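Local atomic coordinates of protein FimX (Pseudomonas aeruginosa PAO1, PDB entry 3HV8), a protein that carries an EAL-family domain with a barrel-like alpha/beta fold, which holds the ligand C2E in a pocket at its strand ends. Residues S32-Q38 with E52-L58; D84-I88 with F108-S112; L211-I215 with L239-A244. All blocks are in the same frame, centred on the assembly; numbering follows the deposited sequence.

Contact 1: S32-Q38 with E52-L58; sequences SFRLLFQ and EVLLRLL. With C2E (9,9'-[(2R,3R,3aS,5S,7aR,9R,10R,10aS,12S,14aR)-3,5,10,12-tetrahydroxy-5,12-dioxidooctahydro-2H,7H-difuro[3,2-d:3',2'-j][1,3,7,9,2,8]tetraoxadiphosphacyclododecine-2,9-diyl]bis(2-amino-1,9-dihydro-6H-purin-6-one)), chain B.
S32 is tied to L58 twice: its backbone O accepts from L58 N, and its OG donates to L58 O over 2.7 Å, tilted out of that carbonyl plane. A chi1 of -160° sets OG anti to the backbone N, where it can reach across to L58 O. The F33 ring brings CE1 to within 3.8 Å of L57 CD1, an off-centre CH-pi contact, while R56 O lies at the ring edge. R34 pairs with R56 through backbone bonds, and its guanidinium lies with one face over L58 CD2, which stands 3.7 Å from R34 CZ; the charged end makes a salt bridge with E64.

These rungs form an antiparallel beta hairpin of the EAL domain, strands 33-42 and 49-58. F33, L35 and F37 share a face with L57, L55 and V53, packing toward helices 20-30 and 80-96. Q38, L54 and R56 on the other face reach C2E, which also meets L55, through its backbone N (3.0 Å to C2E N71) and CB.

L35 CD2 nestles between V53 CG1 and L55 CD1. L36, hydrogen-bonded to L54 in both directions, sends CD1 over one face of the R56 guanidinium, whose NH1 and NH2 both donate to C2E O11, NH1 at 2.8 Å. A further bond from R56 NH1 to L55 O helps fix this group's rotation. F37 lies alongside V53, CE1 against CG2. The extended Q38 chain carries NE2 to C2E N7 at 3.1 Å. A water lies 2.7 Å from both Q38 OE1 and E52 OE1; that E52 oxygen is also bound by Q248 NE2 and a salt bridge from K193.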
loop_
_atom_site.group_PDB
_atom_site.type_symbol
_atom_site.label_atom_id
_atom_site.label_comp_id
_atom_site.label_asym_id
_atom_site.label_seq_id
_atom_site.Cartn_x
_atom_site.Cartn_y
_atom_site.Cartn_z
ATOM N N SER A 32 -5.815 2.269 20.358
ATOM C CA SER A 32 -5.931 0.819 20.442
ATOM C C SER A 32 -5.824 0.180 19.063
ATOM O O SER A 32 -6.634 -0.675 18.687
ATOM C CB SER A 32 -7.217 0.392 21.138
ATOM O OG SER A 32 -7.086 -0.940 21.610
ATOM N N PHE A 33 -4.817 0.627 18.330
ATOM C CA PHE A 33 -4.414 0.054 17.043
ATOM C C PHE A 33 -2.906 -0.122 17.074
ATOM O O PHE A 33 -2.196 0.513 17.875
ATOM C CB PHE A 33 -4.761 0.976 15.868
ATOM C CG PHE A 33 -6.233 1.135 15.616
ATOM C CD1 PHE A 33 -6.919 0.225 14.820
ATOM C CD2 PHE A 33 -6.938 2.206 16.158
ATOM C CE1 PHE A 33 -8.261 0.377 14.572
ATOM C CE2 PHE A 33 -8.288 2.359 15.911
ATOM C CZ PHE A 33 -8.957 1.435 15.105
ATOM N N ARG A 34 -2.393 -0.957 16.184
ATOM C CA ARG A 34 -0.960 -1.122 16.062
ATOM C C ARG A 34 -0.596 -1.128 14.581
ATOM O O ARG A 34 -1.288 -1.754 13.772
ATOM C CB ARG A 34 -0.533 -2.428 16.711
ATOM C CG ARG A 34 0.932 -2.778 16.509
ATOM C CD ARG A 34 1.311 -4.006 17.324
ATOM N NE ARG A 34 1.104 -3.771 18.751
ATOM C CZ ARG A 34 0.832 -4.722 19.638
ATOM N NH1 ARG A 34 0.661 -4.401 20.914
ATOM N NH2 ARG A 34 0.729 -5.988 19.253
ATOM N N LEU A 35 0.481 -0.436 14.221
ATOM C CA LEU A 35 1.027 -0.529 12.870
ATOM C C LEU A 35 2.099 -1.610 12.791
ATOM O O LEU A 35 3.001 -1.684 13.644
ATOM C CB LEU A 35 1.622 0.806 12.435
ATOM C CG LEU A 35 0.653 1.983 12.423
ATOM C CD1 LEU A 35 1.319 3.250 11.929
ATOM C CD2 LEU A 35 -0.578 1.654 11.579
ATOM N N LEU A 36 2.007 -2.444 11.757
ATOM C CA LEU A 36 3.079 -3.355 11.397
ATOM C C LEU A 36 3.698 -2.880 10.078
ATOM O O LEU A 36 3.076 -2.120 9.322
ATOM C CB LEU A 36 2.548 -4.779 11.232
ATOM C CG LEU A 36 1.709 -5.327 12.388
ATOM C CD1 LEU A 36 1.254 -6.751 12.039
ATOM C CD2 LEU A 36 2.513 -5.299 13.699
ATOM N N PHE A 37 4.909 -3.358 9.803
ATOM C CA PHE A 37 5.719 -2.902 8.685
ATOM C C PHE A 37 6.266 -4.099 7.956
ATOM O O PHE A 37 6.837 -4.993 8.573
ATOM C CB PHE A 37 6.854 -2.027 9.217
ATOM C CG PHE A 37 6.364 -0.865 10.030
ATOM C CD1 PHE A 37 5.995 0.319 9.414
ATOM C CD2 PHE A 37 6.239 -0.970 11.405
ATOM C CE1 PHE A 37 5.506 1.383 10.152
ATOM C CE2 PHE A 37 5.755 0.091 12.153
ATOM C CZ PHE A 37 5.394 1.269 11.523
ATOM N N GLN A 38 6.071 -4.145 6.643
ATOM C CA GLN A 38 6.614 -5.238 5.848
ATOM C C GLN A 38 7.514 -4.682 4.762
ATOM O O GLN A 38 7.061 -3.926 3.902
ATOM C CB GLN A 38 5.501 -6.103 5.245
ATOM C CG GLN A 38 6.069 -7.297 4.478
ATOM C CD GLN A 38 5.016 -8.237 3.952
ATOM O OE1 GLN A 38 3.848 -7.872 3.786
ATOM N NE2 GLN A 38 5.421 -9.477 3.685
ATOM N N GLU A 52 5.851 -1.347 3.675
ATOM C CA GLU A 52 4.403 -1.201 3.671
ATOM C C GLU A 52 3.884 -1.200 5.091
ATOM O O GLU A 52 4.298 -2.020 5.920
ATOM C CB GLU A 52 3.753 -2.346 2.891
ATOM C CG GLU A 52 2.244 -2.232 2.813
ATOM C CD GLU A 52 1.614 -3.392 2.081
ATOM O OE1 GLU A 52 2.289 -4.430 1.874
ATOM O OE2 GLU A 52 0.440 -3.258 1.675
ATOM N N VAL A 53 2.984 -0.268 5.369
ATOM C CA VAL A 53 2.291 -0.181 6.648
ATOM C C VAL A 53 1.002 -1.023 6.606
ATOM O O VAL A 53 0.210 -0.926 5.665
ATOM C CB VAL A 53 1.940 1.281 6.965
ATOM C CG1 VAL A 53 1.141 1.385 8.252
ATOM C CG2 VAL A 53 3.229 2.130 7.048
ATOM N N LEU A 54 0.821 -1.871 7.613
ATOM C CA LEU A 54 -0.368 -2.714 7.731
ATOM C C LEU A 54 -0.984 -2.535 9.104
ATOM O O LEU A 54 -0.273 -2.508 10.119
ATOM C CB LEU A 54 -0.019 -4.183 7.495
ATOM C CG LEU A 54 0.527 -4.492 6.097
ATOM C CD1 LEU A 54 1.212 -5.848 6.051
ATOM C CD2 LEU A 54 -0.560 -4.403 5.035
ATOM N N LEU A 55 -2.301 -2.411 9.142
ATOM C CA LEU A 55 -3.014 -2.049 10.372
ATOM C C LEU A 55 -3.558 -3.246 11.148
ATOM O O LEU A 55 -4.106 -4.167 10.562
ATOM C CB LEU A 55 -4.199 -1.156 10.016
ATOM C CG LEU A 55 -5.030 -0.686 11.211
ATOM C CD1 LEU A 55 -4.195 0.201 12.124
ATOM C CD2 LEU A 55 -6.253 0.053 10.718
ATOM N N ARG A 56 -3.414 -3.231 12.467
ATOM C CA ARG A 56 -4.098 -4.207 13.304
ATOM C C ARG A 56 -4.885 -3.461 14.368
ATOM O O ARG A 56 -4.405 -2.482 14.934
ATOM C CB ARG A 56 -3.107 -5.147 13.990
ATOM C CG ARG A 56 -2.209 -5.925 13.047
ATOM C CD ARG A 56 -3.030 -6.935 12.246
ATOM N NE ARG A 56 -2.210 -7.740 11.344
ATOM C CZ ARG A 56 -2.063 -7.496 10.043
ATOM N NH1 ARG A 56 -2.667 -6.444 9.494
ATOM N NH2 ARG A 56 -1.295 -8.292 9.302
ATOM N N LEU A 57 -6.109 -3.898 14.622
ATOM C CA LEU A 57 -6.872 -3.399 15.760
ATOM C C LEU A 57 -6.406 -4.162 17.004
ATOM O O LEU A 57 -6.104 -5.344 16.929
ATOM C CB LEU A 57 -8.365 -3.607 15.510
ATOM C CG LEU A 57 -9.313 -3.536 16.709
ATOM C CD1 LEU A 57 -9.419 -2.115 17.227
ATOM C CD2 LEU A 57 -10.703 -4.060 16.306
ATOM N N LEU A 58 -6.309 -3.478 18.143
ATOM C CA LEU A 58 -5.974 -4.180 19.380
ATOM C C LEU A 58 -7.270 -4.308 20.154
ATOM O O LEU A 58 -7.897 -3.305 20.485
ATOM C CB LEU A 58 -4.914 -3.412 20.176
ATOM C CG LEU A 58 -3.549 -3.231 19.499
ATOM C CD1 LEU A 58 -2.674 -2.353 20.394
ATOM C CD2 LEU A 58 -2.853 -4.552 19.206
HETATM P P1 C2E B . -3.443 -6.258 0.882
HETATM O O2P C2E B . -2.961 -5.703 -0.536
HETATM O O1P C2E B . -4.032 -7.589 0.629
HETATM O "O5'" C2E B . -2.264 -6.555 1.912
HETATM C "C5'" C2E B . -1.548 -7.797 1.763
HETATM C "C4'" C2E B . -2.054 -8.921 2.692
HETATM O "O4'" C2E B . -1.215 -10.086 2.506
HETATM C "C3'" C2E B . -1.773 -8.440 4.110
HETATM O "O3'" C2E B . -2.828 -8.883 4.978
HETATM C "C2'" C2E B . -0.400 -9.060 4.460
HETATM O "O2'" C2E B . -0.226 -9.310 5.842
HETATM C "C1'" C2E B . -0.474 -10.374 3.683
HETATM N N9 C2E B . 0.815 -10.930 3.298
HETATM C C8 C2E B . 2.025 -10.279 3.253
HETATM N N7 C2E B . 2.921 -11.056 2.688
HETATM C C5 C2E B . 2.328 -12.243 2.367
HETATM C C6 C2E B . 2.793 -13.433 1.763
HETATM O O6 C2E B . 3.945 -13.566 1.345
HETATM N N1 C2E B . 1.903 -14.427 1.626
HETATM C C2 C2E B . 0.616 -14.306 2.048
HETATM N N2 C2E B . -0.236 -15.365 1.869
HETATM N N3 C2E B . 0.170 -13.207 2.611
HETATM C C4 C2E B . 0.996 -12.172 2.771
HETATM P P11 C2E B . -3.417 -7.806 6.018
HETATM O O21 C2E B . -4.493 -8.539 6.901
HETATM O O11 C2E B . -2.332 -7.138 6.764
HETATM O O5A C2E B . -4.091 -6.702 5.100
HETATM C C5A C2E B . -5.193 -7.074 4.261
HETATM C C4A C2E B . -5.800 -5.842 3.594
HETATM O O4A C2E B . -6.287 -4.948 4.606
HETATM C C3A C2E B . -4.813 -5.007 2.775
HETATM O O3A C2E B . -4.691 -5.460 1.432
HETATM C C2A C2E B . -5.540 -3.661 2.743
HETATM O O2A C2E B . -6.633 -3.705 1.809
HETATM C C1A C2E B . -6.172 -3.619 4.139
HETATM N N91 C2E B . -5.288 -2.882 5.033
HETATM C C81 C2E B . -4.264 -3.355 5.803
HETATM N N71 C2E B . -3.737 -2.354 6.454
HETATM C C51 C2E B . -4.438 -1.210 6.190
HETATM C C61 C2E B . -4.375 0.135 6.609
HETATM O O61 C2E B . -3.473 0.578 7.329
HETATM N N11 C2E B . -5.317 0.963 6.087
HETATM C C21 C2E B . -6.282 0.542 5.212
HETATM N N21 C2E B . -7.165 1.451 4.701
HETATM N N31 C2E B . -6.338 -0.694 4.793
HETATM C C41 C2E B . -5.447 -1.564 5.283
HETATM O O HOH W 1 1.705 -7.021 2.375
#

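Contact 2: D84-I88 with F108-S112; sequences DRWVI and FVHLS. With C2E (9,9'-[(2R,3R,3aS,5S,7aR,9R,10R,10aS,12S,14aR)-3,5,10,12-tetrahydroxy-5,12-dioxidooctahydro-2H,7H-difuro[3,2-d:3',2'-j][1,3,7,9,2,8]tetraoxadiphosphacyclododecine-2,9-diyl]bis(2-amino-1,9-dihydro-6H-purin-6-one)), chain B.
V109 meets the helix first: its CG1 packs against V87 CG1 at 3.8 Å, the two side chains sliding past one another in opposite directions, and I88 CG1 adjoins the same methyl. H110 turns its ring away from the helix to the ligand, where C2E C2A sits over the centre of one ring face. Its backbone O still serves the contact, since a water donates to both H110 O and D84 OD1 and accepts from C2E N11.

Helix 80-96 here runs nearly antiparallel to strand 105-110 of the EAL domain sheet, their short axes 9.1 Å apart at closest approach. One purine of C2E lies against D84, V87, H110 and S112.

L111 CD2 lies 3.8 Å from I88 CD1, with the side chains crossing at about a right angle. S112, the N-cap of the following helix, grips D84 OD2 from opposite faces of the carboxylate plane: OG donates at 2.8 Å, and backbone N at 2.9 Å on the syn side. S115 OG is a further partner of that oxygen. D84 CG, anti to the carbonyl carbon (chi1 -76°), carries the carboxylate toward S112 and presents OD1 to C2E N21, which donates to it at 3.0 Å.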
loop_
_atom_site.group_PDB
_atom_site.type_symbol
_atom_site.label_atom_id
_atom_site.label_comp_id
_atom_site.label_asym_id
_atom_site.label_seq_id
_atom_site.Cartn_x
_atom_site.Cartn_y
_atom_site.Cartn_z
ATOM N N ASP A 84 -8.205 5.850 8.567
ATOM C CA ASP A 84 -7.126 6.237 7.666
ATOM C C ASP A 84 -6.318 7.419 8.225
ATOM O O ASP A 84 -5.094 7.423 8.131
ATOM C CB ASP A 84 -7.670 6.575 6.267
ATOM C CG ASP A 84 -8.049 5.339 5.458
ATOM O OD1 ASP A 84 -7.667 4.203 5.833
ATOM O OD2 ASP A 84 -8.741 5.522 4.441
ATOM N N ARG A 85 -6.982 8.408 8.819
ATOM C CA ARG A 85 -6.238 9.533 9.386
ATOM C C ARG A 85 -5.349 9.066 10.537
ATOM O O ARG A 85 -4.231 9.560 10.683
ATOM C CB ARG A 85 -7.170 10.644 9.890
ATOM C CG ARG A 85 -8.172 11.190 8.864
ATOM C CD ARG A 85 -7.550 12.016 7.754
ATOM N NE ARG A 85 -8.570 12.607 6.871
ATOM C CZ ARG A 85 -9.111 13.815 7.039
ATOM N NH1 ARG A 85 -10.031 14.262 6.188
ATOM N NH2 ARG A 85 -8.735 14.582 8.058
ATOM N N TRP A 86 -5.830 8.118 11.348
ATOM C CA TRP A 86 -5.024 7.574 12.449
ATOM C C TRP A 86 -3.768 6.909 11.878
ATOM O O TRP A 86 -2.655 7.122 12.362
ATOM C CB TRP A 86 -5.836 6.559 13.281
ATOM C CG TRP A 86 -5.144 6.151 14.536
ATOM C CD1 TRP A 86 -5.333 6.697 15.788
ATOM C CD2 TRP A 86 -4.147 5.135 14.694
ATOM N NE1 TRP A 86 -4.515 6.084 16.692
ATOM C CE2 TRP A 86 -3.762 5.133 16.056
ATOM C CE3 TRP A 86 -3.520 4.240 13.816
ATOM C CZ2 TRP A 86 -2.795 4.258 16.565
ATOM C CZ3 TRP A 86 -2.558 3.371 14.320
ATOM C CH2 TRP A 86 -2.200 3.393 15.685
ATOM N N VAL A 87 -3.940 6.113 10.826
ATOM C CA VAL A 87 -2.812 5.422 10.233
ATOM C C VAL A 87 -1.819 6.403 9.643
ATOM O O VAL A 87 -0.620 6.285 9.870
ATOM C CB VAL A 87 -3.280 4.437 9.144
ATOM C CG1 VAL A 87 -2.072 3.890 8.365
ATOM C CG2 VAL A 87 -4.114 3.291 9.761
ATOM N N ILE A 88 -2.331 7.381 8.896
ATOM C CA ILE A 88 -1.475 8.358 8.233
ATOM C C ILE A 88 -0.750 9.211 9.265
ATOM O O ILE A 88 0.443 9.444 9.146
ATOM C CB ILE A 88 -2.276 9.258 7.293
ATOM C CG1 ILE A 88 -2.879 8.422 6.149
ATOM C CG2 ILE A 88 -1.401 10.385 6.725
ATOM C CD1 ILE A 88 -3.974 9.150 5.381
ATOM N N PHE A 108 4.646 2.902 2.447
ATOM C CA PHE A 108 3.482 2.676 1.595
ATOM C C PHE A 108 2.266 2.534 2.492
ATOM O O PHE A 108 2.223 1.634 3.353
ATOM C CB PHE A 108 3.671 1.397 0.767
ATOM C CG PHE A 108 4.677 1.531 -0.353
ATOM C CD1 PHE A 108 4.253 1.482 -1.679
ATOM C CD2 PHE A 108 6.023 1.692 -0.088
ATOM C CE1 PHE A 108 5.164 1.598 -2.722
ATOM C CE2 PHE A 108 6.937 1.815 -1.125
ATOM C CZ PHE A 108 6.500 1.763 -2.448
ATOM N N VAL A 109 1.295 3.433 2.329
ATOM C CA VAL A 109 0.167 3.525 3.245
ATOM C C VAL A 109 -1.133 3.363 2.481
ATOM O O VAL A 109 -1.381 4.074 1.501
ATOM C CB VAL A 109 0.176 4.894 3.971
ATOM C CG1 VAL A 109 -1.074 5.067 4.843
ATOM C CG2 VAL A 109 1.454 5.059 4.783
ATOM N N HIS A 110 -1.978 2.439 2.925
ATOM C CA HIS A 110 -3.260 2.180 2.290
ATOM C C HIS A 110 -4.262 3.306 2.506
ATOM O O HIS A 110 -4.280 3.947 3.572
ATOM C CB HIS A 110 -3.875 0.907 2.870
ATOM C CG HIS A 110 -3.189 -0.353 2.455
ATOM N ND1 HIS A 110 -3.344 -0.906 1.200
ATOM C CD2 HIS A 110 -2.363 -1.183 3.132
ATOM C CE1 HIS A 110 -2.642 -2.023 1.128
ATOM N NE2 HIS A 110 -2.032 -2.211 2.285
ATOM N N LEU A 111 -5.101 3.533 1.497
ATOM C CA LEU A 111 -6.277 4.388 1.634
ATOM C C LEU A 111 -7.538 3.582 1.350
ATOM O O LEU A 111 -7.613 2.857 0.342
ATOM C CB LEU A 111 -6.209 5.566 0.663
ATOM C CG LEU A 111 -5.098 6.566 0.943
ATOM C CD1 LEU A 111 -5.133 7.654 -0.138
ATOM C CD2 LEU A 111 -5.193 7.178 2.356
ATOM N N SER A 112 -8.544 3.716 2.204
ATOM C CA SER A 112 -9.850 3.126 1.912
ATOM C C SER A 112 -10.593 3.946 0.855
ATOM O O SER A 112 -10.240 5.095 0.577
ATOM C CB SER A 112 -10.711 3.064 3.181
ATOM O OG SER A 112 -11.104 4.368 3.565
HETATM P P1 C2E B . -3.443 -6.258 0.882
HETATM O O2P C2E B . -2.961 -5.703 -0.536
HETATM O O1P C2E B . -4.032 -7.589 0.629
HETATM O "O5'" C2E B . -2.264 -6.555 1.912
HETATM C "C5'" C2E B . -1.548 -7.797 1.763
HETATM C "C4'" C2E B . -2.054 -8.921 2.692
HETATM O "O4'" C2E B . -1.215 -10.086 2.506
HETATM C "C3'" C2E B . -1.773 -8.440 4.110
HETATM O "O3'" C2E B . -2.828 -8.883 4.978
HETATM C "C2'" C2E B . -0.400 -9.060 4.460
HETATM O "O2'" C2E B . -0.226 -9.310 5.842
HETATM C "C1'" C2E B . -0.474 -10.374 3.683
HETATM N N9 C2E B . 0.815 -10.930 3.298
HETATM C C8 C2E B . 2.025 -10.279 3.253
HETATM N N7 C2E B . 2.921 -11.056 2.688
HETATM C C5 C2E B . 2.328 -12.243 2.367
HETATM C C6 C2E B . 2.793 -13.433 1.763
HETATM O O6 C2E B . 3.945 -13.566 1.345
HETATM N N1 C2E B . 1.903 -14.427 1.626
HETATM C C2 C2E B . 0.616 -14.306 2.048
HETATM N N2 C2E B . -0.236 -15.365 1.869
HETATM N N3 C2E B . 0.170 -13.207 2.611
HETATM C C4 C2E B . 0.996 -12.172 2.771
HETATM P P11 C2E B . -3.417 -7.806 6.018
HETATM O O21 C2E B . -4.493 -8.539 6.901
HETATM O O11 C2E B . -2.332 -7.138 6.764
HETATM O O5A C2E B . -4.091 -6.702 5.100
HETATM C C5A C2E B . -5.193 -7.074 4.261
HETATM C C4A C2E B . -5.800 -5.842 3.594
HETATM O O4A C2E B . -6.287 -4.948 4.606
HETATM C C3A C2E B . -4.813 -5.007 2.775
HETATM O O3A C2E B . -4.691 -5.460 1.432
HETATM C C2A C2E B . -5.540 -3.661 2.743
HETATM O O2A C2E B . -6.633 -3.705 1.809
HETATM C C1A C2E B . -6.172 -3.619 4.139
HETATM N N91 C2E B . -5.288 -2.882 5.033
HETATM C C81 C2E B . -4.264 -3.355 5.803
HETATM N N71 C2E B . -3.737 -2.354 6.454
HETATM C C51 C2E B . -4.438 -1.210 6.190
HETATM C C61 C2E B . -4.375 0.135 6.609
HETATM O O61 C2E B . -3.473 0.578 7.329
HETATM N N11 C2E B . -5.317 0.963 6.087
HETATM C C21 C2E B . -6.282 0.542 5.212
HETATM N N21 C2E B . -7.165 1.451 4.701
HETATM N N31 C2E B . -6.338 -0.694 4.793
HETATM C C41 C2E B . -5.447 -1.564 5.283
HETATM O O HOH W 2 -4.937 3.720 6.268
#

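Contact 3: L211-I215 with L239-A244; sequences LKGLI and LWQAGA
I215 lays its side chain along the end of helix 233-242, with CG2 3.5 Å from A242 O and CD1 3.9 Å from A242 CB. The two branches divide the work: CG1, anti to the carbonyl carbon (chi1 -66°), leads CD1 to the methyl of A242, whereas CG2 rests beside the backbone where the chain leaves the helix. CD1 also comes near L239 CD2 and A244 CB, both at a looser 4.3 Å.

One turn earlier, L211 meets L239. In the modelled conformer L211 CD2 reaches L239 CD2, but L211 has a second conformer, so the detail is uncertain. The pair lies deeper than K212, with L211 also touching I194 and L239 touching V227, side chains of two parallel sheet strands.

Helices 205-220 and 233-242 pack against each other here on the outside of the EAL domain sheet, next to strands 191-194 and 224-227. The second helix stops in a Schellman motif: G243 takes a positive phi (95°), and A244 N bonds back to L239 O at 3.1 Å, beside a weak bond from G243 N to the same oxygen.

At the exposed margin the aliphatic part of K212 does the touching, its CG resting 3.7 Å from A242 CB. Nearby, a water donates both to K212 O and to A242 O, the latter at 2.7 Å, bridging the backbones of the two helices.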
loop_
_atom_site.group_PDB
_atom_site.type_symbol
_atom_site.label_atom_id
_atom_site.label_comp_id
_atom_site.label_asym_id
_atom_site.label_seq_id
_atom_site.Cartn_x
_atom_site.Cartn_y
_atom_site.Cartn_z
ATOM N N LEU A 211 2.768 -13.528 -16.267
ATOM C CA LEU A 211 3.462 -12.672 -15.307
ATOM C C LEU A 211 4.522 -11.818 -15.999
ATOM O O LEU A 211 4.627 -10.607 -15.759
ATOM C CB LEU A 211 4.106 -13.525 -14.216
ATOM C CG LEU A 211 4.991 -12.833 -13.180
ATOM C CD1 LEU A 211 4.197 -11.807 -12.386
ATOM C CD2 LEU A 211 5.595 -13.879 -12.253
ATOM N N LYS A 212 5.311 -12.450 -16.865
ATOM C CA LYS A 212 6.339 -11.738 -17.612
ATOM C C LYS A 212 5.752 -10.638 -18.491
ATOM O O LYS A 212 6.282 -9.525 -18.530
ATOM C CB LYS A 212 7.157 -12.719 -18.460
ATOM C CG LYS A 212 8.226 -13.446 -17.673
ATOM C CD LYS A 212 9.157 -14.226 -18.595
ATOM C CE LYS A 212 8.832 -15.709 -18.597
ATOM N NZ LYS A 212 9.275 -16.360 -17.332
ATOM N N GLY A 213 4.659 -10.937 -19.188
ATOM C CA GLY A 213 4.016 -9.947 -20.045
ATOM C C GLY A 213 3.457 -8.756 -19.282
ATOM O O GLY A 213 3.505 -7.613 -19.740
ATOM N N LEU A 214 2.915 -9.031 -18.104
ATOM C CA LEU A 214 2.340 -7.988 -17.265
ATOM C C LEU A 214 3.431 -7.025 -16.810
ATOM O O LEU A 214 3.297 -5.800 -16.946
ATOM C CB LEU A 214 1.665 -8.637 -16.066
ATOM C CG LEU A 214 0.921 -7.735 -15.106
ATOM C CD1 LEU A 214 -0.168 -6.993 -15.857
ATOM C CD2 LEU A 214 0.320 -8.570 -13.987
ATOM N N ILE A 215 4.503 -7.579 -16.261
ATOM C CA ILE A 215 5.665 -6.799 -15.862
ATOM C C ILE A 215 6.222 -5.997 -17.036
ATOM O O ILE A 215 6.510 -4.805 -16.898
ATOM C CB ILE A 215 6.741 -7.715 -15.224
ATOM C CG1 ILE A 215 6.212 -8.279 -13.899
ATOM C CG2 ILE A 215 8.057 -6.970 -15.046
ATOM C CD1 ILE A 215 7.085 -9.364 -13.281
ATOM N N LEU A 239 10.851 -13.974 -10.546
ATOM C CA LEU A 239 10.503 -12.559 -10.569
ATOM C C LEU A 239 11.712 -11.724 -10.914
ATOM O O LEU A 239 11.628 -10.749 -11.652
ATOM C CB LEU A 239 9.951 -12.122 -9.216
ATOM C CG LEU A 239 8.548 -12.647 -8.966
ATOM C CD1 LEU A 239 8.122 -12.461 -7.509
ATOM C CD2 LEU A 239 7.575 -11.994 -9.945
ATOM N N TRP A 240 12.864 -12.125 -10.389
ATOM C CA TRP A 240 14.104 -11.427 -10.677
ATOM C C TRP A 240 14.438 -11.520 -12.170
ATOM O O TRP A 240 14.852 -10.533 -12.786
ATOM C CB TRP A 240 15.235 -11.998 -9.808
ATOM C CG TRP A 240 16.379 -11.053 -9.581
ATOM C CD1 TRP A 240 16.622 -10.317 -8.459
ATOM C CD2 TRP A 240 17.436 -10.754 -10.497
ATOM N NE1 TRP A 240 17.768 -9.575 -8.619
ATOM C CE2 TRP A 240 18.287 -9.823 -9.863
ATOM C CE3 TRP A 240 17.754 -11.188 -11.785
ATOM C CZ2 TRP A 240 19.429 -9.318 -10.476
ATOM C CZ3 TRP A 240 18.886 -10.681 -12.396
ATOM C CH2 TRP A 240 19.709 -9.755 -11.742
ATOM N N GLN A 241 14.235 -12.697 -12.761
ATOM C CA GLN A 241 14.488 -12.876 -14.186
ATOM C C GLN A 241 13.427 -12.208 -15.056
ATOM O O GLN A 241 13.714 -11.783 -16.176
ATOM C CB GLN A 241 14.609 -14.362 -14.512
ATOM C CG GLN A 241 15.734 -15.014 -13.744
ATOM C CD GLN A 241 17.105 -14.468 -14.122
ATOM O OE1 GLN A 241 17.998 -14.360 -13.279
ATOM N NE2 GLN A 241 17.280 -14.133 -15.393
ATOM N N ALA A 242 12.208 -12.104 -14.529
ATOM C CA ALA A 242 11.122 -11.433 -15.241
ATOM C C ALA A 242 11.283 -9.908 -15.216
ATOM O O ALA A 242 10.599 -9.190 -15.950
ATOM C CB ALA A 242 9.772 -11.850 -14.675
ATOM N N GLY A 243 12.188 -9.415 -14.375
ATOM C CA GLY A 243 12.512 -7.997 -14.350
ATOM C C GLY A 243 11.766 -7.144 -13.327
ATOM O O GLY A 243 11.873 -5.912 -13.350
ATOM N N ALA A 244 11.045 -7.776 -12.411
ATOM C CA ALA A 244 10.340 -7.029 -11.356
ATOM C C ALA A 244 11.272 -6.010 -10.697
ATOM O O ALA A 244 12.422 -6.341 -10.359
ATOM C CB ALA A 244 9.820 -7.987 -10.310
HETATM O O HOH W 3 9.067 -9.116 -18.138
#

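In the fold
The three contacts follow one another along the chain without interlocking, and all belong to the EAL domain. Contacts 1 and 2 are close neighbours, their centres 10 Å apart: strands 49-58 and 105-110 run parallel side by side in the mixed sheet, V53 N probably bonds to F108 O, and F33 packs on W86. Both touch C2E, so the hairpin and the helix-strand pair build adjoining parts of one pocket. Contact 3 lies about 30 Å from contact 1 between centres, on the opposite side of the chain's centre. It joins two outer helices beside later strands of the same sheet but touches neither of the other contacts; its nearest atoms are about 12 Å from each of them.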